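Local structure of glucose-1-phosphate thymidylyltransferase (Bacillus anthracis, 4ECM) at residues 144-149 / 195-200; 203-208 / 223-228. The protein catalyses the transfer of a thymidylyl group from dTTP to glucose 1-phosphate, giving dTDP-glucose and pyrophosphate, a step on the way to dTDP-L-rhamnose. All coordinates share one frame; numbering follows the deposited sequence. Where two conformers were deposited one is given.

Contact 1 is buried: the end of helix 140-147 rests on strand 190-198, a member of the mixed central sheet. Contact 2 is a surface contact between partly exposed residues and pairs two helices, 202-206 and 219-228. Their centres lie about 14 Å and about 17 Å, respectively, from the centre of the chain. The first is a ring set against a leucine and strand backbone, the second two aromatic rings lying over each other. Strand 190-198 is followed by helix 202-206, and two side-chain hydrogen bonds join the contacts directly. Helices 140-147 and 219-228 cover opposite faces of the strand's C-terminal end.

Contact 1. Residues 144-149 / 195-200; sequences EEFTNQ and IYLYDS
The Phe146 ring takes Leu197 on one face and the backbone beyond it at its edge. Over that face sits Leu197 CB, 3.9 Å from the centroid of the Phe146 ring and 18° off the normal, a CH-pi contact displaced toward the rim on the CD2 side. Near the ring plane, at the far edge, Phe146 CZ meets the Tyr198-Asp199 peptide, 3.7 Å from Tyr198 C. Gln149 OE1, from the turn that ends the helix, also lies at the ring edge and in its plane; that oxygen is hydrogen-bonded to Thr233 OG1.

Phe146 has CG anti to the backbone N (chi1 -174°), which carries the ring off the helix and across to the strand. Leu197 comes the other way, and its CD2 branch runs back beside the phenylalanine, to 3.9 Å between Leu197 CD2 and Phe146 CB. The contact between these segments is mainly apolar, with Phe146 supplying much of the buried surface.

Polar groups at the strand end find partners elsewhere. Asp199 ties the strand end to the loop after helix 140-147 and to helix 219-228: its OD1 accepts from Lys201 N, capping the turn that leads into helix 202-206, and is also bonded to Tyr226 OH, while OD2 takes Gly152 N. Tyr198, whose CB points away from helix 140-147, has its OH bonded to Asn223 OD1; its side chain, on the opposite face of the sheet, is about 9 Å from the bound dTDP-glucose.

With helix 140-147 laid against one face of the mixed central sheet through a single aromatic ring, this is helix-on-sheet packing in the alpha/beta nucleotidyl transferase fold.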
ATOM      1  N   GLU A 144       3.894  -3.235 -38.815  1.00 25.52           N
ATOM      2  CA  GLU A 144       3.568  -3.886 -40.090  1.00 27.33           C
ATOM      3  C   GLU A 144       4.798  -4.140 -40.944  1.00 27.67           C
ATOM      4  O   GLU A 144       4.917  -5.209 -41.551  1.00 28.61           O
ATOM      5  CB  GLU A 144       2.558  -3.055 -40.884  1.00 28.51           C
ATOM      6  CG  GLU A 144       1.186  -3.034 -40.258  1.00 31.84           C
ATOM      7  CD  GLU A 144       0.225  -2.077 -40.956  1.00 37.14           C
ATOM      8  OE1 GLU A 144       0.683  -1.225 -41.755  1.00 38.65           O
ATOM      9  OE2 GLU A 144      -0.989  -2.186 -40.683  1.00 34.59           O
ATOM     10  N   GLU A 145       5.696  -3.160 -41.026  1.00 27.83           N
ATOM     11  CA  GLU A 145       6.942  -3.353 -41.767  1.00 29.47           C
ATOM     12  C   GLU A 145       7.768  -4.436 -41.136  1.00 27.32           C
ATOM     13  O   GLU A 145       8.315  -5.285 -41.834  1.00 28.44           O
ATOM     14  CB  GLU A 145       7.819  -2.110 -41.810  1.00 30.48           C
ATOM     15  CG  GLU A 145       7.533  -1.148 -42.913  1.00 38.75           C
ATOM     16  CD  GLU A 145       8.581  -0.024 -42.992  1.00 43.68           C
ATOM     17  OE1 GLU A 145       9.762  -0.240 -42.630  1.00 43.05           O
ATOM     18  OE2 GLU A 145       8.206   1.074 -43.440  1.00 52.41           O
ATOM     19  N   PHE A 146       7.905  -4.377 -39.818  1.00 25.57           N
ATOM     20  CA  PHE A 146       8.679  -5.374 -39.112  1.00 24.75           C
ATOM     21  C   PHE A 146       8.109  -6.796 -39.321  1.00 24.49           C
ATOM     22  O   PHE A 146       8.877  -7.732 -39.489  1.00 23.27           O
ATOM     23  CB  PHE A 146       8.782  -5.026 -37.641  1.00 24.52           C
ATOM     24  CG  PHE A 146       9.690  -5.934 -36.867  1.00 25.13           C
ATOM     25  CD1 PHE A 146      11.026  -6.030 -37.196  1.00 22.89           C
ATOM     26  CD2 PHE A 146       9.220  -6.647 -35.777  1.00 23.60           C
ATOM     27  CE1 PHE A 146      11.873  -6.862 -36.486  1.00 23.53           C
ATOM     28  CE2 PHE A 146      10.063  -7.473 -35.050  1.00 26.23           C
ATOM     29  CZ  PHE A 146      11.396  -7.579 -35.405  1.00 23.91           C
ATOM     30  N   THR A 147       6.782  -6.924 -39.335  0.50 25.01           N
ATOM     31  CA  THR A 147       6.124  -8.219 -39.542  0.50 25.70           C
ATOM     32  C   THR A 147       6.462  -8.781 -40.925  0.50 26.48           C
ATOM     33  O   THR A 147       6.409  -9.987 -41.140  0.50 27.20           O
ATOM     34  CB  THR A 147       4.591  -8.115 -39.341  0.50 26.32           C
ATOM     35  OG1 THR A 147       4.306  -7.771 -37.975  0.50 25.83           O
ATOM     36  CG2 THR A 147       3.908  -9.432 -39.669  0.50 26.43           C
ATOM     37  N   ASN A 148       6.825  -7.894 -41.851  1.00 27.14           N
ATOM     38  CA  ASN A 148       7.245  -8.277 -43.193  1.00 28.69           C
ATOM     39  C   ASN A 148       8.758  -8.433 -43.308  1.00 28.77           C
ATOM     40  O   ASN A 148       9.260  -8.690 -44.390  1.00 28.61           O
ATOM     41  CB  ASN A 148       6.763  -7.260 -44.222  1.00 29.28           C
ATOM     42  CG  ASN A 148       5.327  -7.468 -44.585  1.00 33.49           C
ATOM     43  OD1 ASN A 148       4.933  -8.566 -44.969  1.00 38.18           O
ATOM     44  ND2 ASN A 148       4.531  -6.419 -44.479  1.00 40.38           N
ATOM     45  N   GLN A 149       9.472  -8.302 -42.191  1.00 27.94           N
ATOM     46  CA  GLN A 149      10.926  -8.403 -42.189  1.00 28.26           C
ATOM     47  C   GLN A 149      11.287  -9.838 -41.815  1.00 28.02           C
ATOM     48  O   GLN A 149      10.844 -10.330 -40.787  1.00 26.86           O
ATOM     49  CB  GLN A 149      11.502  -7.382 -41.205  1.00 28.09           C
ATOM     50  CG  GLN A 149      13.009  -7.335 -41.117  1.00 28.52           C
ATOM     51  CD  GLN A 149      13.470  -6.270 -40.141  1.00 26.00           C
ATOM     52  OE1 GLN A 149      12.961  -5.156 -40.157  1.00 27.42           O
ATOM     53  NE2 GLN A 149      14.444  -6.604 -39.298  1.00 22.99           N
ATOM     54  N   ILE A 195      11.725   2.596 -28.224  1.00 20.12           N
ATOM     55  CA  ILE A 195      10.687   1.759 -28.807  1.00 20.59           C
ATOM     56  C   ILE A 195      11.446   0.798 -29.681  1.00 21.15           C
ATOM     57  O   ILE A 195      12.019   1.206 -30.689  1.00 23.09           O
ATOM     58  CB  ILE A 195       9.671   2.517 -29.670  1.00 21.34           C
ATOM     59  CG1 ILE A 195       8.987   3.647 -28.889  1.00 22.50           C
ATOM     60  CG2 ILE A 195       8.596   1.535 -30.183  1.00 19.56           C
ATOM     61  CD1 ILE A 195       9.841   4.850 -28.635  1.00 28.33           C
ATOM     62  N   TYR A 196      11.479  -0.466 -29.274  1.00 20.85           N
ATOM     63  CA  TYR A 196      12.260  -1.486 -29.953  1.00 21.14           C
ATOM     64  C   TYR A 196      11.390  -2.636 -30.465  1.00 21.81           C
ATOM     65  O   TYR A 196      10.464  -3.088 -29.784  1.00 20.97           O
ATOM     66  CB  TYR A 196      13.297  -2.055 -28.971  1.00 21.10           C
ATOM     67  CG  TYR A 196      14.089  -0.989 -28.253  1.00 20.33           C
ATOM     68  CD1 TYR A 196      15.086  -0.277 -28.903  1.00 21.10           C
ATOM     69  CD2 TYR A 196      13.844  -0.693 -26.926  1.00 21.06           C
ATOM     70  CE1 TYR A 196      15.802   0.710 -28.249  1.00 21.62           C
ATOM     71  CE2 TYR A 196      14.566   0.290 -26.263  1.00 22.32           C
ATOM     72  CZ  TYR A 196      15.536   0.984 -26.926  1.00 20.28           C
ATOM     73  OH  TYR A 196      16.238   1.967 -26.265  1.00 22.03           O
ATOM     74  N   LEU A 197      11.684  -3.101 -31.675  1.00 21.69           N
ATOM     75  CA  LEU A 197      10.971  -4.227 -32.231  1.00 21.77           C
ATOM     76  C   LEU A 197      12.002  -5.324 -32.416  1.00 22.15           C
ATOM     77  O   LEU A 197      12.996  -5.120 -33.125  1.00 22.76           O
ATOM     78  CB  LEU A 197      10.243  -3.871 -33.531  1.00 22.33           C
ATOM     79  CG  LEU A 197       9.197  -2.738 -33.433  1.00 22.02           C
ATOM     80  CD1 LEU A 197       9.864  -1.356 -33.531  1.00 18.26           C
ATOM     81  CD2 LEU A 197       8.145  -2.844 -34.496  1.00 18.98           C
ATOM     82  N   TYR A 198      11.782  -6.467 -31.749  1.00 22.35           N
ATOM     83  CA  TYR A 198      12.731  -7.608 -31.771  1.00 22.53           C
ATOM     84  C   TYR A 198      12.105  -8.966 -32.092  1.00 23.54           C
ATOM     85  O   TYR A 198      10.911  -9.188 -31.857  1.00 23.27           O
ATOM     86  CB  TYR A 198      13.398  -7.795 -30.402  1.00 22.08           C
ATOM     87  CG  TYR A 198      14.245  -6.655 -29.890  1.00 21.13           C
ATOM     88  CD1 TYR A 198      15.317  -6.180 -30.630  1.00 23.25           C
ATOM     89  CD2 TYR A 198      14.028  -6.115 -28.635  1.00 21.80           C
ATOM     90  CE1 TYR A 198      16.116  -5.152 -30.168  1.00 23.95           C
ATOM     91  CE2 TYR A 198      14.842  -5.075 -28.141  1.00 22.83           C
ATOM     92  CZ  TYR A 198      15.882  -4.600 -28.924  1.00 24.00           C
ATOM     93  OH  TYR A 198      16.698  -3.581 -28.480  1.00 22.91           O
ATOM     94  N   ASP A 199      12.923  -9.869 -32.643  1.00 23.78           N
ATOM     95  CA  ASP A 199      12.501 -11.243 -32.809  1.00 24.40           C
ATOM     96  C   ASP A 199      12.978 -11.963 -31.540  1.00 25.28           C
ATOM     97  O   ASP A 199      13.681 -11.381 -30.713  1.00 22.78           O
ATOM     98  CB  ASP A 199      13.007 -11.897 -34.110  1.00 26.36           C
ATOM     99  CG  ASP A 199      14.525 -12.037 -34.188  1.00 25.38           C
ATOM    100  OD1 ASP A 199      15.231 -11.786 -33.198  1.00 25.33           O
ATOM    101  OD2 ASP A 199      15.006 -12.421 -35.277  1.00 25.88           O
ATOM    102  N   SER A 200      12.610 -13.227 -31.385  1.00 25.88           N
ATOM    103  CA  SER A 200      12.926 -13.961 -30.158  1.00 27.26           C
ATOM    104  C   SER A 200      14.416 -14.259 -29.941  1.00 27.65           C
ATOM    105  O   SER A 200      14.787 -14.747 -28.879  1.00 29.23           O
ATOM    106  CB  SER A 200      12.135 -15.268 -30.116  1.00 28.78           C
ATOM    107  OG  SER A 200      12.544 -16.114 -31.172  1.00 28.33           O
TER

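Contact 2. Residues 203-208 / 223-228; sequences FSYIKE and NNWYLK
Tyr205 and Trp225 join helices 202-206 and 219-228 of the nucleotidyl transferase fold through an offset aromatic stack. The Tyr205 ring and the five-membered ring of Trp225 have centroids 3.8 Å apart, and their planes are inclined by only 17°. With chi1 near 180° in both residues (-177° and 172°), the rings extend away from their own helices, each toward the other helix. A further aromatic contact backs the pair: Trp225 CZ3 sits over the centre of the Tyr226 ring, 3.8 Å above its plane, and the Tyr226 ring in turn lies nearly parallel to that of Tyr198.

Two CH-pi contacts extend the stack to the roots of the side chains. Tyr205 CB lies 3.5 Å from the centroid of the six-membered Trp225 ring, almost on its normal, and Trp225 CB stands 3.8 Å from the centroid of the Tyr205 ring. Each CB thus ends up over the other residue's ring, making the overlap reciprocal.

Charge enters through Arg229, which makes a cation-pi contact with Trp225. Within the stack itself, Trp225 CD1 lies 3.3 Å from both Tyr205 CD1 and Tyr205 CE1.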
ATOM      1  N   PHE A 203      16.841 -12.835 -26.695  1.00 30.55           N
ATOM      2  CA  PHE A 203      17.053 -13.464 -25.387  1.00 32.56           C
ATOM      3  C   PHE A 203      18.326 -14.286 -25.297  1.00 35.66           C
ATOM      4  O   PHE A 203      19.013 -14.250 -24.267  1.00 36.04           O
ATOM      5  CB  PHE A 203      15.824 -14.285 -24.958  1.00 32.41           C
ATOM      6  CG  PHE A 203      14.568 -13.475 -24.920  1.00 29.41           C
ATOM      7  CD1 PHE A 203      14.421 -12.452 -23.994  1.00 29.29           C
ATOM      8  CD2 PHE A 203      13.551 -13.703 -25.824  1.00 26.49           C
ATOM      9  CE1 PHE A 203      13.277 -11.666 -23.978  1.00 27.37           C
ATOM     10  CE2 PHE A 203      12.406 -12.932 -25.804  1.00 29.52           C
ATOM     11  CZ  PHE A 203      12.272 -11.908 -24.875  1.00 27.31           C
ATOM     12  N   SER A 204      18.644 -15.022 -26.357  1.00 37.85           N
ATOM     13  CA  SER A 204      19.873 -15.812 -26.379  1.00 42.67           C
ATOM     14  C   SER A 204      21.097 -14.885 -26.298  1.00 44.21           C
ATOM     15  O   SER A 204      22.110 -15.235 -25.694  1.00 46.42           O
ATOM     16  CB  SER A 204      19.935 -16.668 -27.635  1.00 42.82           C
ATOM     17  OG  SER A 204      19.887 -15.830 -28.773  1.00 46.89           O
ATOM     18  N   TYR A 205      21.003 -13.702 -26.895  1.00 44.75           N
ATOM     19  CA  TYR A 205      22.102 -12.758 -26.808  1.00 47.47           C
ATOM     20  C   TYR A 205      22.147 -12.052 -25.449  1.00 49.36           C
ATOM     21  O   TYR A 205      23.240 -11.769 -24.946  1.00 51.24           O
ATOM     22  CB  TYR A 205      22.090 -11.708 -27.921  1.00 46.24           C
ATOM     23  CG  TYR A 205      23.307 -10.804 -27.804  1.00 51.77           C
ATOM     24  CD1 TYR A 205      24.560 -11.229 -28.256  1.00 58.32           C
ATOM     25  CD2 TYR A 205      23.221  -9.553 -27.192  1.00 55.36           C
ATOM     26  CE1 TYR A 205      25.695 -10.416 -28.127  1.00 61.79           C
ATOM     27  CE2 TYR A 205      24.349  -8.730 -27.059  1.00 58.20           C
ATOM     28  CZ  TYR A 205      25.580  -9.168 -27.529  1.00 62.12           C
ATOM     29  OH  TYR A 205      26.697  -8.361 -27.404  1.00 66.05           O
ATOM     30  N   ILE A 206      20.989 -11.745 -24.855  1.00 50.24           N
ATOM     31  CA  ILE A 206      20.990 -11.089 -23.539  1.00 51.55           C
ATOM     32  C   ILE A 206      21.791 -11.923 -22.535  1.00 56.61           C
ATOM     33  O   ILE A 206      22.369 -11.373 -21.602  1.00 57.11           O
ATOM     34  CB  ILE A 206      19.576 -10.824 -22.974  1.00 50.88           C
ATOM     35  CG1 ILE A 206      18.869  -9.730 -23.769  1.00 45.57           C
ATOM     36  CG2 ILE A 206      19.651 -10.367 -21.501  1.00 50.09           C
ATOM     37  CD1 ILE A 206      17.501  -9.415 -23.254  1.00 40.00           C
ATOM     38  N   LYS A 207      21.850 -13.238 -22.755  1.00 60.38           N
ATOM     39  CA  LYS A 207      22.593 -14.146 -21.880  1.00 66.12           C
ATOM     40  C   LYS A 207      24.120 -13.943 -21.879  1.00 70.94           C
ATOM     41  O   LYS A 207      24.796 -14.391 -20.947  1.00 73.82           O
ATOM     42  CB  LYS A 207      22.234 -15.594 -22.210  1.00 66.14           C
ATOM     43  CG  LYS A 207      20.794 -15.898 -21.852  1.00 65.67           C
ATOM     44  CD  LYS A 207      20.309 -17.212 -22.413  1.00 66.04           C
ATOM     45  CE  LYS A 207      18.832 -17.400 -22.093  1.00 65.44           C
ATOM     46  NZ  LYS A 207      18.274 -18.637 -22.693  1.00 65.10           N
ATOM     47  N   GLU A 208      24.656 -13.276 -22.899  0.60 71.85           N
ATOM     48  CA  GLU A 208      26.101 -13.027 -22.967  0.60 74.65           C
ATOM     49  C   GLU A 208      26.381 -11.644 -22.349  0.60 76.54           C
ATOM     50  O   GLU A 208      26.806 -10.700 -23.016  0.60 75.27           O
ATOM     51  CB  GLU A 208      26.599 -13.160 -24.411  0.60 73.74           C
ATOM     52  CG  GLU A 208      25.986 -14.373 -25.162  0.60 71.87           C
ATOM     53  CD  GLU A 208      25.986 -15.673 -24.349  0.60 70.33           C
ATOM     54  OE1 GLU A 208      26.939 -15.914 -23.583  0.60 69.50           O
ATOM     55  OE2 GLU A 208      25.026 -16.460 -24.492  0.60 67.77           O
ATOM     56  N   ASN A 223      21.228  -3.764 -29.770  1.00 25.10           N
ATOM     57  CA  ASN A 223      20.970  -3.182 -31.086  1.00 25.55           C
ATOM     58  C   ASN A 223      22.194  -3.318 -32.009  1.00 25.62           C
ATOM     59  O   ASN A 223      22.040  -3.634 -33.193  1.00 26.04           O
ATOM     60  CB  ASN A 223      20.451  -1.752 -30.939  1.00 24.37           C
ATOM     61  CG  ASN A 223      19.114  -1.717 -30.214  1.00 27.16           C
ATOM     62  OD1 ASN A 223      18.342  -2.672 -30.322  1.00 25.84           O
ATOM     63  ND2 ASN A 223      18.829  -0.632 -29.472  1.00 23.61           N
ATOM     64  N   ASN A 224      23.395  -3.137 -31.465  1.00 25.96           N
ATOM     65  CA  ASN A 224      24.618  -3.308 -32.258  1.00 27.89           C
ATOM     66  C   ASN A 224      24.853  -4.784 -32.673  1.00 29.06           C
ATOM     67  O   ASN A 224      25.392  -5.045 -33.746  1.00 30.59           O
ATOM     68  CB  ASN A 224      25.851  -2.735 -31.527  1.00 29.06           C
ATOM     69  CG  ASN A 224      25.974  -1.210 -31.664  1.00 29.04           C
ATOM     70  OD1 ASN A 224      25.663  -0.654 -32.711  1.00 29.57           O
ATOM     71  ND2 ASN A 224      26.475  -0.546 -30.618  1.00 26.43           N
ATOM     72  N   TRP A 225      24.454  -5.737 -31.824  1.00 29.42           N
ATOM     73  CA  TRP A 225      24.583  -7.173 -32.133  1.00 29.64           C
ATOM     74  C   TRP A 225      23.747  -7.482 -33.365  1.00 28.77           C
ATOM     75  O   TRP A 225      24.232  -8.085 -34.325  1.00 30.60           O
ATOM     76  CB  TRP A 225      24.162  -8.040 -30.924  1.00 30.31           C
ATOM     77  CG  TRP A 225      24.088  -9.525 -31.198  1.00 35.08           C
ATOM     78  CD1 TRP A 225      25.139 -10.381 -31.387  1.00 36.59           C
ATOM     79  CD2 TRP A 225      22.889 -10.335 -31.282  1.00 39.13           C
ATOM     80  NE1 TRP A 225      24.674 -11.655 -31.605  1.00 39.89           N
ATOM     81  CE2 TRP A 225      23.302 -11.661 -31.546  1.00 39.43           C
ATOM     82  CE3 TRP A 225      21.508 -10.064 -31.167  1.00 37.21           C
ATOM     83  CZ2 TRP A 225      22.384 -12.727 -31.693  1.00 39.82           C
ATOM     84  CZ3 TRP A 225      20.601 -11.116 -31.318  1.00 37.38           C
ATOM     85  CH2 TRP A 225      21.049 -12.433 -31.590  1.00 39.01           C
ATOM     86  N   TYR A 226      22.488  -7.057 -33.355  1.00 27.35           N
ATOM     87  CA  TYR A 226      21.633  -7.237 -34.533  1.00 26.97           C
ATOM     88  C   TYR A 226      22.201  -6.517 -35.759  1.00 27.26           C
ATOM     89  O   TYR A 226      22.111  -7.024 -36.874  1.00 27.37           O
ATOM     90  CB  TYR A 226      20.240  -6.703 -34.289  1.00 25.21           C
ATOM     91  CG  TYR A 226      19.276  -7.601 -33.543  1.00 25.66           C
ATOM     92  CD1 TYR A 226      18.648  -8.664 -34.190  1.00 27.57           C
ATOM     93  CD2 TYR A 226      18.914  -7.329 -32.235  1.00 23.55           C
ATOM     94  CE1 TYR A 226      17.715  -9.455 -33.537  1.00 25.18           C
ATOM     95  CE2 TYR A 226      17.974  -8.114 -31.566  1.00 23.39           C
ATOM     96  CZ  TYR A 226      17.378  -9.173 -32.221  1.00 27.12           C
ATOM     97  OH  TYR A 226      16.433  -9.942 -31.566  1.00 23.16           O
ATOM     98  N   LEU A 227      22.766  -5.324 -35.535  1.00 28.14           N
ATOM     99  CA  LEU A 227      23.354  -4.518 -36.604  1.00 29.41           C
ATOM    100  C   LEU A 227      24.522  -5.253 -37.279  1.00 30.84           C
ATOM    101  O   LEU A 227      24.540  -5.381 -38.496  1.00 31.35           O
ATOM    102  CB  LEU A 227      23.804  -3.153 -36.074  1.00 28.75           C
ATOM    103  CG  LEU A 227      24.470  -2.206 -37.075  1.00 32.70           C
ATOM    104  CD1 LEU A 227      23.563  -1.959 -38.289  1.00 36.09           C
ATOM    105  CD2 LEU A 227      24.831  -0.899 -36.379  1.00 33.76           C
ATOM    106  N   LYS A 228      25.475  -5.740 -36.488  1.00 32.80           N
ATOM    107  CA  LYS A 228      26.610  -6.503 -37.024  1.00 35.78           C
ATOM    108  C   LYS A 228      26.152  -7.749 -37.757  1.00 34.99           C
ATOM    109  O   LYS A 228      26.841  -8.226 -38.642  1.00 36.08           O
ATOM    110  CB  LYS A 228      27.579  -6.929 -35.926  1.00 37.79           C
ATOM    111  CG  LYS A 228      28.354  -5.790 -35.292  1.00 45.68           C
ATOM    112  CD  LYS A 228      29.459  -6.345 -34.402  1.00 55.45           C
ATOM    113  CE  LYS A 228      30.313  -5.234 -33.799  1.00 61.92           C
ATOM    114  NZ  LYS A 228      31.527  -5.796 -33.110  1.00 68.15           N
TER